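Local coordinates for endoglucanase, family GH5 (Zobellia galactanivorans, PDB 6GL0), which probably hydrolyses beta-glucosidic bonds of hemicelluloses such as mixed-linked glucan, binding the sugar chain in a cleft of its TIM barrel, at residues A[222-227]-A[244-249]; A[234-239]-A[278-283]; A[268-273]-A[299-304]. The protein carries 1 engineered substitution. One frame throughout, in Å; residues are numbered along the deposited sequence.

Interaction 1: A[222-227]-A[244-249]; sequences SYFPYQ and TALLAE. With GLC (alpha-D-glucopyranose), chain D.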
loop_
_atom_site.group_PDB
_atom_site.type_symbol
_atom_site.label_atom_id
_atom_site.label_comp_id
_atom_site.label_asym_id
_atom_site.label_seq_id
_atom_site.Cartn_x
_atom_site.Cartn_y
_atom_site.Cartn_z
ATOM N N SER A 222 10.277 -17.746 1.582
ATOM C CA SER A 222 9.168 -18.113 0.720
ATOM C C SER A 222 9.723 -18.732 -0.546
ATOM O O SER A 222 10.128 -18.028 -1.482
ATOM C CB SER A 222 8.291 -16.903 0.396
ATOM O OG SER A 222 7.176 -17.283 -0.406
ATOM N N TYR A 223 9.732 -20.053 -0.568
ATOM C CA TYR A 223 10.194 -20.811 -1.747
ATOM C C TYR A 223 9.023 -20.920 -2.758
ATOM O O TYR A 223 8.499 -22.015 -3.016
ATOM C CB TYR A 223 10.693 -22.196 -1.293
ATOM C CG TYR A 223 11.976 -22.169 -0.498
ATOM C CD1 TYR A 223 11.970 -21.988 0.851
ATOM C CD2 TYR A 223 13.223 -22.326 -1.143
ATOM C CE1 TYR A 223 13.145 -22.021 1.576
ATOM C CE2 TYR A 223 14.409 -22.333 -0.451
ATOM C CZ TYR A 223 14.382 -22.182 0.903
ATOM O OH TYR A 223 15.556 -22.196 1.611
ATOM N N PHE A 224 8.626 -19.770 -3.312
ATOM C CA PHE A 224 7.371 -19.669 -4.029
ATOM C C PHE A 224 7.597 -19.846 -5.537
ATOM O O PHE A 224 8.404 -19.091 -6.117
ATOM C CB PHE A 224 6.670 -18.330 -3.761
ATOM C CG PHE A 224 5.232 -18.306 -4.227
ATOM C CD1 PHE A 224 4.922 -18.112 -5.545
ATOM C CD2 PHE A 224 4.206 -18.552 -3.339
ATOM C CE1 PHE A 224 3.608 -18.156 -5.969
ATOM C CE2 PHE A 224 2.869 -18.563 -3.748
ATOM C CZ PHE A 224 2.577 -18.372 -5.065
ATOM N N PRO A 225 6.886 -20.767 -6.199
ATOM C CA PRO A 225 5.901 -21.661 -5.620
ATOM C C PRO A 225 6.547 -22.967 -5.210
ATOM O O PRO A 225 7.406 -23.476 -5.930
ATOM C CB PRO A 225 4.942 -21.895 -6.793
ATOM C CG PRO A 225 5.798 -21.826 -7.986
ATOM C CD PRO A 225 6.925 -20.882 -7.668
ATOM N N TYR A 226 6.131 -23.538 -4.082
ATOM C CA TYR A 226 6.811 -24.712 -3.521
ATOM C C TYR A 226 6.876 -25.925 -4.438
ATOM O O TYR A 226 7.831 -26.714 -4.334
ATOM C CB TYR A 226 6.257 -25.118 -2.157
ATOM C CG TYR A 226 4.890 -25.725 -2.176
ATOM C CD1 TYR A 226 4.716 -27.105 -2.333
ATOM C CD2 TYR A 226 3.740 -24.916 -1.999
ATOM C CE1 TYR A 226 3.428 -27.677 -2.363
ATOM C CE2 TYR A 226 2.462 -25.460 -2.024
ATOM C CZ TYR A 226 2.301 -26.839 -2.215
ATOM O OH TYR A 226 1.058 -27.402 -2.230
ATOM N N GLN A 227 5.887 -26.087 -5.317
ATOM C CA GLN A 227 5.830 -27.252 -6.210
ATOM C C GLN A 227 7.053 -27.251 -7.172
ATOM O O GLN A 227 7.592 -28.289 -7.508
ATOM C CB GLN A 227 4.547 -27.228 -7.008
ATOM C CG GLN A 227 3.277 -27.308 -6.147
ATOM C CD GLN A 227 2.667 -25.941 -5.794
ATOM O OE1 GLN A 227 3.370 -24.912 -5.658
ATOM N NE2 GLN A 227 1.353 -25.932 -5.623
ATOM N N THR A 244 1.882 -13.854 -12.023
ATOM C CA THR A 244 0.838 -13.152 -11.261
ATOM C C THR A 244 0.787 -13.644 -9.812
ATOM O O THR A 244 0.593 -12.865 -8.894
ATOM C CB THR A 244 -0.555 -13.296 -11.956
ATOM O OG1 THR A 244 -0.487 -12.753 -13.285
ATOM C CG2 THR A 244 -1.646 -12.541 -11.176
ATOM N N ALA A 245 0.887 -14.948 -9.628
ATOM C CA ALA A 245 0.774 -15.562 -8.306
ATOM C C ALA A 245 1.953 -15.239 -7.421
ATOM O O ALA A 245 1.786 -15.066 -6.215
ATOM C CB ALA A 245 0.589 -17.062 -8.431
ATOM N N LEU A 246 3.140 -15.210 -8.016
ATOM C CA LEU A 246 4.363 -14.864 -7.304
ATOM C C LEU A 246 4.310 -13.406 -6.862
ATOM O O LEU A 246 4.516 -13.095 -5.699
ATOM C CB LEU A 246 5.586 -15.105 -8.180
ATOM C CG LEU A 246 6.952 -14.680 -7.600
ATOM C CD1 LEU A 246 7.185 -15.209 -6.195
ATOM C CD2 LEU A 246 8.081 -15.132 -8.509
ATOM N N LEU A 247 3.919 -12.523 -7.782
ATOM C CA LEU A 247 3.663 -11.122 -7.428
ATOM C C LEU A 247 2.666 -10.955 -6.309
ATOM O O LEU A 247 2.889 -10.146 -5.405
ATOM C CB LEU A 247 3.224 -10.277 -8.643
ATOM C CG LEU A 247 4.326 -10.070 -9.703
ATOM C CD1 LEU A 247 3.759 -9.183 -10.824
ATOM C CD2 LEU A 247 5.607 -9.482 -9.148
ATOM N N ALA A 248 1.601 -11.739 -6.330
ATOM C CA ALA A 248 0.624 -11.708 -5.260
ATOM C C ALA A 248 1.192 -12.218 -3.918
ATOM O O ALA A 248 0.849 -11.673 -2.871
ATOM C CB ALA A 248 -0.612 -12.476 -5.640
ATOM N N GLU A 249 2.082 -13.224 -3.944
ATOM C CA GLU A 249 2.741 -13.666 -2.682
ATOM C C GLU A 249 3.613 -12.550 -2.117
ATOM O O GLU A 249 3.543 -12.232 -0.915
ATOM C CB GLU A 249 3.582 -14.932 -2.900
ATOM C CG GLU A 249 4.624 -15.271 -1.834
ATOM C CD GLU A 249 4.041 -15.863 -0.575
ATOM O OE1 GLU A 249 4.837 -16.215 0.343
ATOM O OE2 GLU A 249 2.798 -15.987 -0.497
HETATM C C1 GLC D . 15.029 -23.771 4.643
HETATM C C2 GLC D . 15.996 -24.366 5.674
HETATM C C3 GLC D . 17.234 -24.966 5.037
HETATM C C4 GLC D . 16.805 -25.934 3.956
HETATM C C5 GLC D . 15.992 -25.155 2.943
HETATM C C6 GLC D . 15.499 -25.978 1.759
HETATM O O1 GLC D . 15.461 -22.518 4.098
HETATM O O2 GLC D . 16.358 -23.300 6.556
HETATM O O3 GLC D . 17.999 -25.620 6.032
HETATM O O4 GLC D . 17.938 -26.499 3.323
HETATM O O5 GLC D . 14.848 -24.689 3.615
HETATM O O6 GLC D . 14.694 -27.039 2.240
#
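F224 and L246 bring their CA atoms to 6.5 Å from each other, where the loop leaving strand 216-221 passes the flank of helix 240-260. F224 carries the contact. With CG anti to the backbone N (chi1 -167°), its ring reaches across to the helix and takes E249 on one face in a CH-pi contact, CB standing 3.9 Å from the ring centroid; P225 CB, reached through a cis peptide bond, sits over the opposite face. L246 slides past in the other direction, its CD1 3.7 Å from F224 CD1, and the small A245 lets F224 CE1 approach its CB to 4.0 Å. A flat hydrocarbon group suits this slot, since it can pack on a leucine methyl and on the aliphatic part of a glutamate together.

E249 bends at its second torsion (chi2 76°), which turns the carboxylate back nearly parallel to the F224 ring plane. S222 OG donates to E249 OE1 at 2.7 Å, on the anti side and 32° out of the carboxylate plane. The same oxygen is hydrogen-bonded to T199 OG1, and OE2 forms a salt bridge with K252, so this buried acid is well satisfied. Y223, the centre of an inverse gamma turn, points the other way: its OH and glucose O1 share a hydrogen bond of 2.5 Å, O1 lying at the edge of the tyrosine ring, in its plane. The loop thus serves the glycan pocket on one side and the helix on the other.

Around the contact, S222 touches M267 of strand 265-270 and its carbonyl O is hydrogen-bonded to Y288 OH, while L246 packs on F287 and Y288 of helix 278-294.

Interaction 2: A[234-239]-A[278-283]; sequences DSTWGT and PEDRLA. With MG (magnesium ion), chain G.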
loop_
_atom_site.group_PDB
_atom_site.type_symbol
_atom_site.label_atom_id
_atom_site.label_comp_id
_atom_site.label_asym_id
_atom_site.label_seq_id
_atom_site.Cartn_x
_atom_site.Cartn_y
_atom_site.Cartn_z
ATOM N N ASP A 234 6.644 -29.853 -9.966
ATOM C CA ASP A 234 6.451 -29.042 -11.160
ATOM C C ASP A 234 7.784 -28.470 -11.570
ATOM O O ASP A 234 8.536 -27.996 -10.728
ATOM C CB ASP A 234 5.485 -27.920 -10.899
ATOM C CG ASP A 234 4.933 -27.324 -12.195
ATOM O OD1 ASP A 234 4.027 -27.960 -12.836
ATOM O OD2 ASP A 234 5.404 -26.237 -12.583
ATOM N N SER A 235 8.113 -28.569 -12.847
ATOM C CA SER A 235 9.444 -28.141 -13.337
ATOM C C SER A 235 9.362 -27.001 -14.339
ATOM O O SER A 235 10.380 -26.598 -14.872
ATOM C CB SER A 235 10.202 -29.336 -13.906
ATOM O OG SER A 235 9.552 -29.839 -15.043
ATOM N N THR A 236 8.151 -26.449 -14.546
ATOM C CA THR A 236 7.948 -25.368 -15.498
ATOM C C THR A 236 7.605 -24.093 -14.767
ATOM O O THR A 236 6.807 -24.104 -13.832
ATOM C CB THR A 236 6.760 -25.645 -16.453
ATOM O OG1 THR A 236 5.620 -26.017 -15.669
ATOM C CG2 THR A 236 7.093 -26.781 -17.484
ATOM N N TRP A 237 8.159 -22.983 -15.229
ATOM C CA TRP A 237 7.882 -21.708 -14.640
ATOM C C TRP A 237 8.059 -20.641 -15.662
ATOM O O TRP A 237 9.104 -20.559 -16.319
ATOM C CB TRP A 237 8.799 -21.354 -13.426
ATOM C CG TRP A 237 8.162 -20.253 -12.574
ATOM C CD1 TRP A 237 7.306 -20.417 -11.541
ATOM C CD2 TRP A 237 8.280 -18.832 -12.777
ATOM N NE1 TRP A 237 6.898 -19.191 -11.064
ATOM C CE2 TRP A 237 7.494 -18.205 -11.811
ATOM C CE3 TRP A 237 8.973 -18.040 -13.694
ATOM C CZ2 TRP A 237 7.385 -16.811 -11.725
ATOM C CZ3 TRP A 237 8.865 -16.667 -13.604
ATOM C CH2 TRP A 237 8.078 -16.072 -12.622
ATOM N N GLY A 238 7.073 -19.762 -15.716
ATOM C CA GLY A 238 7.086 -18.622 -16.643
ATOM C C GLY A 238 5.747 -18.207 -17.253
ATOM O O GLY A 238 5.725 -17.253 -17.995
ATOM N N THR A 239 4.648 -18.881 -16.968
ATOM C CA THR A 239 3.372 -18.461 -17.525
ATOM C C THR A 239 2.900 -17.208 -16.833
ATOM O O THR A 239 3.440 -16.846 -15.827
ATOM C CB THR A 239 2.294 -19.546 -17.441
ATOM O OG1 THR A 239 1.973 -19.821 -16.075
ATOM C CG2 THR A 239 2.756 -20.826 -18.128
ATOM N N PRO A 278 16.946 -25.744 -16.578
ATOM C CA PRO A 278 17.740 -24.539 -16.398
ATOM C C PRO A 278 17.074 -23.253 -16.901
ATOM O O PRO A 278 17.237 -22.245 -16.257
ATOM C CB PRO A 278 19.028 -24.850 -17.155
ATOM C CG PRO A 278 18.658 -25.906 -18.128
ATOM C CD PRO A 278 17.595 -26.708 -17.474
ATOM N N GLU A 279 16.366 -23.294 -18.018
ATOM C CA GLU A 279 15.688 -22.102 -18.539
ATOM C C GLU A 279 14.623 -21.546 -17.587
ATOM O O GLU A 279 14.534 -20.353 -17.406
ATOM C CB GLU A 279 15.066 -22.374 -19.917
ATOM C CG GLU A 279 16.065 -22.265 -21.057
ATOM C CD GLU A 279 15.485 -22.561 -22.445
ATOM O OE1 GLU A 279 14.246 -22.568 -22.647
ATOM O OE2 GLU A 279 16.299 -22.776 -23.365
ATOM N N ASP A 280 13.830 -22.423 -17.001
ATOM C CA ASP A 280 12.795 -22.020 -16.051
ATOM C C ASP A 280 13.367 -21.496 -14.736
ATOM O O ASP A 280 12.871 -20.525 -14.202
ATOM C CB ASP A 280 11.809 -23.149 -15.762
ATOM C CG ASP A 280 11.301 -23.840 -17.008
ATOM O OD1 ASP A 280 12.063 -24.687 -17.530
ATOM O OD2 ASP A 280 10.163 -23.585 -17.436
ATOM N N ARG A 281 14.421 -22.140 -14.238
ATOM C CA ARG A 281 15.081 -21.701 -13.027
ATOM C C ARG A 281 15.636 -20.317 -13.196
ATOM O O ARG A 281 15.528 -19.513 -12.329
ATOM C CB ARG A 281 16.245 -22.601 -12.664
ATOM C CG ARG A 281 15.908 -23.787 -11.807
ATOM C CD ARG A 281 17.191 -24.487 -11.442
ATOM N NE ARG A 281 17.633 -24.377 -10.061
ATOM C CZ ARG A 281 18.873 -24.630 -9.665
ATOM N NH1 ARG A 281 19.808 -24.906 -10.536
ATOM N NH2 ARG A 281 19.199 -24.574 -8.403
ATOM N N LEU A 282 16.250 -20.064 -14.324
ATOM C CA LEU A 282 16.771 -18.753 -14.585
ATOM C C LEU A 282 15.655 -17.706 -14.625
ATOM O O LEU A 282 15.767 -16.681 -14.013
ATOM C CB LEU A 282 17.543 -18.758 -15.891
ATOM C CG LEU A 282 18.125 -17.429 -16.350
ATOM C CD1 LEU A 282 18.966 -16.768 -15.277
ATOM C CD2 LEU A 282 18.952 -17.655 -17.593
ATOM N N ALA A 283 14.573 -18.003 -15.320
ATOM C CA ALA A 283 13.473 -17.054 -15.467
ATOM C C ALA A 283 12.828 -16.773 -14.117
ATOM O O ALA A 283 12.540 -15.653 -13.794
ATOM C CB ALA A 283 12.451 -17.554 -16.476
HETATM MG MG MG G . 4.833 -24.913 -13.974
HETATM O O HOH W 1 11.033 -27.072 -17.780
HETATM O O HOH W 2 4.455 -23.462 -15.275
HETATM O O HOH W 3 4.302 -23.499 -12.450
#
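The magnesium-binding loop that leads into helix 240-260 is tied through W237 to D280, in the first turns of helix 278-294. The backbone N of W237 donates to D280 OD2 at 3.0 Å in a nearly straight bond (167°), meeting the carboxylate on its anti side and 33° out of its plane. The other oxygen, D280 OD1, accepts from a water 2.6 Å away that also donates to S235 O, so one short acid grips the loop twice, directly and through water. One turn on along the helix, the six-membered ring of W237 comes up to A283 obliquely, CZ3 3.8 Å from A283 O; alanine leaves room for so large a neighbour.

The metal is held by D234 OD2 at 2.0 Å, by T236 through both its carbonyl O and its OG1, and by two waters. The hydroxyl of T236, placed between N and carbonyl carbon (chi1 50°), lies on the same side as its own O and makes the chelate possible.

T236 O and W237 N belong to a single peptide group, pulled on at one end by magnesium and at the other by an aspartate; each interaction is likely to polarise that peptide and so strengthen the other.

Interaction 3: A[268-273]-A[299-304]; sequences GSWGST and PIWWDN. Engineered in segment 268-273: S269 (natural residue Glu). With GLC (alpha-D-glucopyranose), chain D; BGC (beta-D-glucopyranose), chain B.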
loop_
_atom_site.group_PDB
_atom_site.type_symbol
_atom_site.label_atom_id
_atom_site.label_comp_id
_atom_site.label_asym_id
_atom_site.label_seq_id
_atom_site.Cartn_x
_atom_site.Cartn_y
_atom_site.Cartn_z
ATOM N N GLY A 268 15.205 -14.199 3.744
ATOM C CA GLY A 268 16.516 -14.779 4.071
ATOM C C GLY A 268 16.777 -16.136 3.429
ATOM O O GLY A 268 17.888 -16.656 3.522
ATOM N N SER A 269 15.751 -16.721 2.797
ATOM C CA SER A 269 15.896 -17.936 2.023
ATOM C C SER A 269 14.784 -18.048 1.034
ATOM O O SER A 269 13.623 -17.780 1.370
ATOM C CB SER A 269 15.834 -19.178 2.918
ATOM O OG SER A 269 17.074 -19.441 3.459
ATOM N N TRP A 270 15.176 -18.438 -0.178
ATOM C CA TRP A 270 14.285 -18.707 -1.301
ATOM C C TRP A 270 15.217 -19.367 -2.324
ATOM O O TRP A 270 16.444 -19.349 -2.162
ATOM C CB TRP A 270 13.652 -17.405 -1.871
ATOM C CG TRP A 270 14.617 -16.516 -2.489
ATOM C CD1 TRP A 270 15.510 -15.694 -1.836
ATOM C CD2 TRP A 270 14.897 -16.377 -3.875
ATOM N NE1 TRP A 270 16.307 -15.066 -2.742
ATOM C CE2 TRP A 270 15.957 -15.466 -4.000
ATOM C CE3 TRP A 270 14.346 -16.938 -5.037
ATOM C CZ2 TRP A 270 16.468 -15.078 -5.235
ATOM C CZ3 TRP A 270 14.856 -16.575 -6.254
ATOM C CH2 TRP A 270 15.909 -15.637 -6.355
ATOM N N GLY A 271 14.628 -19.895 -3.374
ATOM C CA GLY A 271 15.342 -20.420 -4.532
ATOM C C GLY A 271 14.581 -21.596 -5.080
ATOM O O GLY A 271 13.481 -21.858 -4.627
ATOM N N SER A 272 15.171 -22.298 -6.032
ATOM C CA SER A 272 14.593 -23.487 -6.622
ATOM C C SER A 272 15.625 -24.591 -6.750
ATOM O O SER A 272 16.755 -24.341 -7.103
ATOM C CB SER A 272 14.010 -23.196 -8.020
ATOM O OG SER A 272 15.009 -22.686 -8.912
ATOM N N THR A 273 15.186 -25.807 -6.454
ATOM C CA THR A 273 15.976 -27.019 -6.627
ATOM C C THR A 273 16.074 -27.319 -8.111
ATOM O O THR A 273 15.190 -26.968 -8.875
ATOM C CB THR A 273 15.376 -28.157 -5.787
ATOM O OG1 THR A 273 16.363 -29.119 -5.500
ATOM C CG2 THR A 273 14.174 -28.808 -6.438
ATOM N N PRO A 299 16.604 -10.079 -1.150
ATOM C CA PRO A 299 16.503 -11.515 -1.439
ATOM C C PRO A 299 17.809 -12.262 -1.202
ATOM O O PRO A 299 18.821 -11.850 -1.745
ATOM C CB PRO A 299 16.203 -11.529 -2.923
ATOM C CG PRO A 299 16.953 -10.332 -3.458
ATOM C CD PRO A 299 17.053 -9.330 -2.329
ATOM N N ILE A 300 17.770 -13.372 -0.430
ATOM C CA ILE A 300 18.994 -14.178 -0.147
ATOM C C ILE A 300 18.813 -15.624 -0.630
ATOM O O ILE A 300 18.043 -16.386 -0.044
ATOM C CB ILE A 300 19.357 -14.168 1.349
ATOM C CG1 ILE A 300 19.364 -12.744 1.897
ATOM C CG2 ILE A 300 20.720 -14.778 1.565
ATOM C CD1 ILE A 300 19.788 -12.629 3.341
ATOM N N TRP A 301 19.487 -15.969 -1.741
ATOM C CA TRP A 301 19.398 -17.287 -2.390
ATOM C C TRP A 301 19.908 -18.402 -1.453
ATOM O O TRP A 301 20.934 -18.229 -0.779
ATOM C CB TRP A 301 20.170 -17.296 -3.693
ATOM C CG TRP A 301 20.225 -18.655 -4.439
ATOM C CD1 TRP A 301 21.127 -19.665 -4.219
ATOM C CD2 TRP A 301 19.330 -19.140 -5.443
ATOM N NE1 TRP A 301 20.833 -20.744 -5.022
ATOM C CE2 TRP A 301 19.745 -20.445 -5.785
ATOM C CE3 TRP A 301 18.190 -18.609 -6.079
ATOM C CZ2 TRP A 301 19.096 -21.210 -6.760
ATOM C CZ3 TRP A 301 17.555 -19.358 -7.059
ATOM C CH2 TRP A 301 18.002 -20.643 -7.387
ATOM N N TRP A 302 19.159 -19.506 -1.356
ATOM C CA TRP A 302 19.569 -20.666 -0.590
ATOM C C TRP A 302 20.455 -21.543 -1.463
ATOM O O TRP A 302 20.034 -21.990 -2.548
ATOM C CB TRP A 302 18.354 -21.479 -0.120
ATOM C CG TRP A 302 18.790 -22.719 0.602
ATOM C CD1 TRP A 302 18.724 -23.986 0.148
ATOM C CD2 TRP A 302 19.424 -22.763 1.864
ATOM N NE1 TRP A 302 19.292 -24.828 1.072
ATOM C CE2 TRP A 302 19.728 -24.096 2.135
ATOM C CE3 TRP A 302 19.804 -21.792 2.776
ATOM C CZ2 TRP A 302 20.353 -24.498 3.314
ATOM C CZ3 TRP A 302 20.463 -22.187 3.924
ATOM C CH2 TRP A 302 20.711 -23.516 4.197
ATOM N N ASP A 303 21.699 -21.748 -1.016
ATOM C CA ASP A 303 22.684 -22.553 -1.725
ATOM C C ASP A 303 23.182 -23.625 -0.768
ATOM O O ASP A 303 23.804 -23.325 0.282
ATOM C CB ASP A 303 23.806 -21.660 -2.204
ATOM C CG ASP A 303 24.808 -22.372 -3.105
ATOM O OD1 ASP A 303 25.281 -23.480 -2.728
ATOM O OD2 ASP A 303 25.166 -21.807 -4.188
ATOM N N ASN A 304 22.930 -24.884 -1.103
ATOM C CA ASN A 304 23.362 -25.979 -0.204
ATOM C C ASN A 304 24.624 -26.671 -0.672
ATOM O O ASN A 304 25.000 -27.714 -0.162
ATOM C CB ASN A 304 22.220 -26.970 0.047
ATOM C CG ASN A 304 21.892 -27.835 -1.159
ATOM O OD1 ASN A 304 22.320 -27.554 -2.325
ATOM N ND2 ASN A 304 21.184 -28.949 -0.881
HETATM C C1 GLC D . 15.029 -23.771 4.643
HETATM C C2 GLC D . 15.996 -24.366 5.674
HETATM C C3 GLC D . 17.234 -24.966 5.037
HETATM C C4 GLC D . 16.805 -25.934 3.956
HETATM C C5 GLC D . 15.992 -25.155 2.943
HETATM C C6 GLC D . 15.499 -25.978 1.759
HETATM O O1 GLC D . 15.461 -22.518 4.098
HETATM O O2 GLC D . 16.358 -23.300 6.556
HETATM O O3 GLC D . 17.999 -25.620 6.032
HETATM O O4 GLC D . 17.938 -26.499 3.323
HETATM O O5 GLC D . 14.848 -24.689 3.615
HETATM O O6 GLC D . 14.694 -27.039 2.240
HETATM C C2 BGC B . 19.069 -28.338 2.401
HETATM C C3 BGC B . 19.102 -29.854 2.347
HETATM C C4 BGC B . 19.154 -30.470 3.730
HETATM C C5 BGC B . 18.046 -29.862 4.558
HETATM C C6 BGC B . 18.127 -30.287 6.009
HETATM C C1 BGC B . 17.888 -27.910 3.245
HETATM O O2 BGC B . 18.936 -27.826 1.097
HETATM O O3 BGC B . 20.184 -30.248 1.537
HETATM O O4 BGC B . 18.913 -31.873 3.636
HETATM O O5 BGC B . 18.018 -28.455 4.520
HETATM O O6 BGC B . 16.857 -30.115 6.632
#
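W270 and W301 meet edge to face: the edge of W301 around CE3 comes down over the six-membered ring of W270, the planes 86° apart and the centroids 5.2 Å from each other. W270 holds its CG between the backbone N and carbonyl carbon (chi1 66°), which turns the indole along the neighbouring strand, where NE1 comes to 3.5 Å from P299 CB and the two side chains run alongside each other. One face of W301 is in turn used by G271, whose CA lies 3.9 Å from the centroid of its six-membered ring; a side chain on G271 would run into that indole and at this backbone conformation would also strike the carbonyl O of W270, so glycine suits the place. At its polar end W301 NE1 donates a hydrogen bond to F310 O.

The segments hold the ends of the last two strands of the eight-stranded TIM barrel, 265-270 and 298-301, and the loops that follow; helix 278-294 joins the strands as a beta-alpha-beta unit. Where they open at the carbohydrate end, W302 N donates to W270 O at 2.8 Å, nearly along the C=O axis.

Beyond that bond W302, its CG anti to the backbone N, presents one face of its indole to the glucose and its NE1 edge to the next sugar. Glucose C3 stands over that face, 3.6 Å from CZ2, while NE1 donates to O2 of the next glucose at 3.0 Å. N304 ND2 donates to O3 of that same sugar. A leucine in place of W302 would probably cost glucose its flat platform and leave O2 of its neighbour without the indole donor. The engineered S269, a glutamate in nature, holds OG 3.5 Å from glucose O1; its position at the end of the seventh strand is consistent with that of the nucleophile glutamate in GH5 enzymes.

Interactions 1 and 3 share the glucose: Y223 of the first lies against both engineered S269 and W302 of the third, its OH 3.3 Å from S269 CB and 3.4 Å from W302 CB, so Y223 ties segment 222-227 to the pocket wall beside the barrel mouth. Interaction 2 lies farther out, its centre about 13 Å from that of interaction 1 and about 15 Å from that of interaction 3, yet it touches both. W237 CZ2 packs 3.7 Å from L246 CD2, and R281 NH2 probably bonds S272 O at 2.8 Å. The magnesium site is thus joined to the sugar cleft through neighbouring contacts, without being part of it.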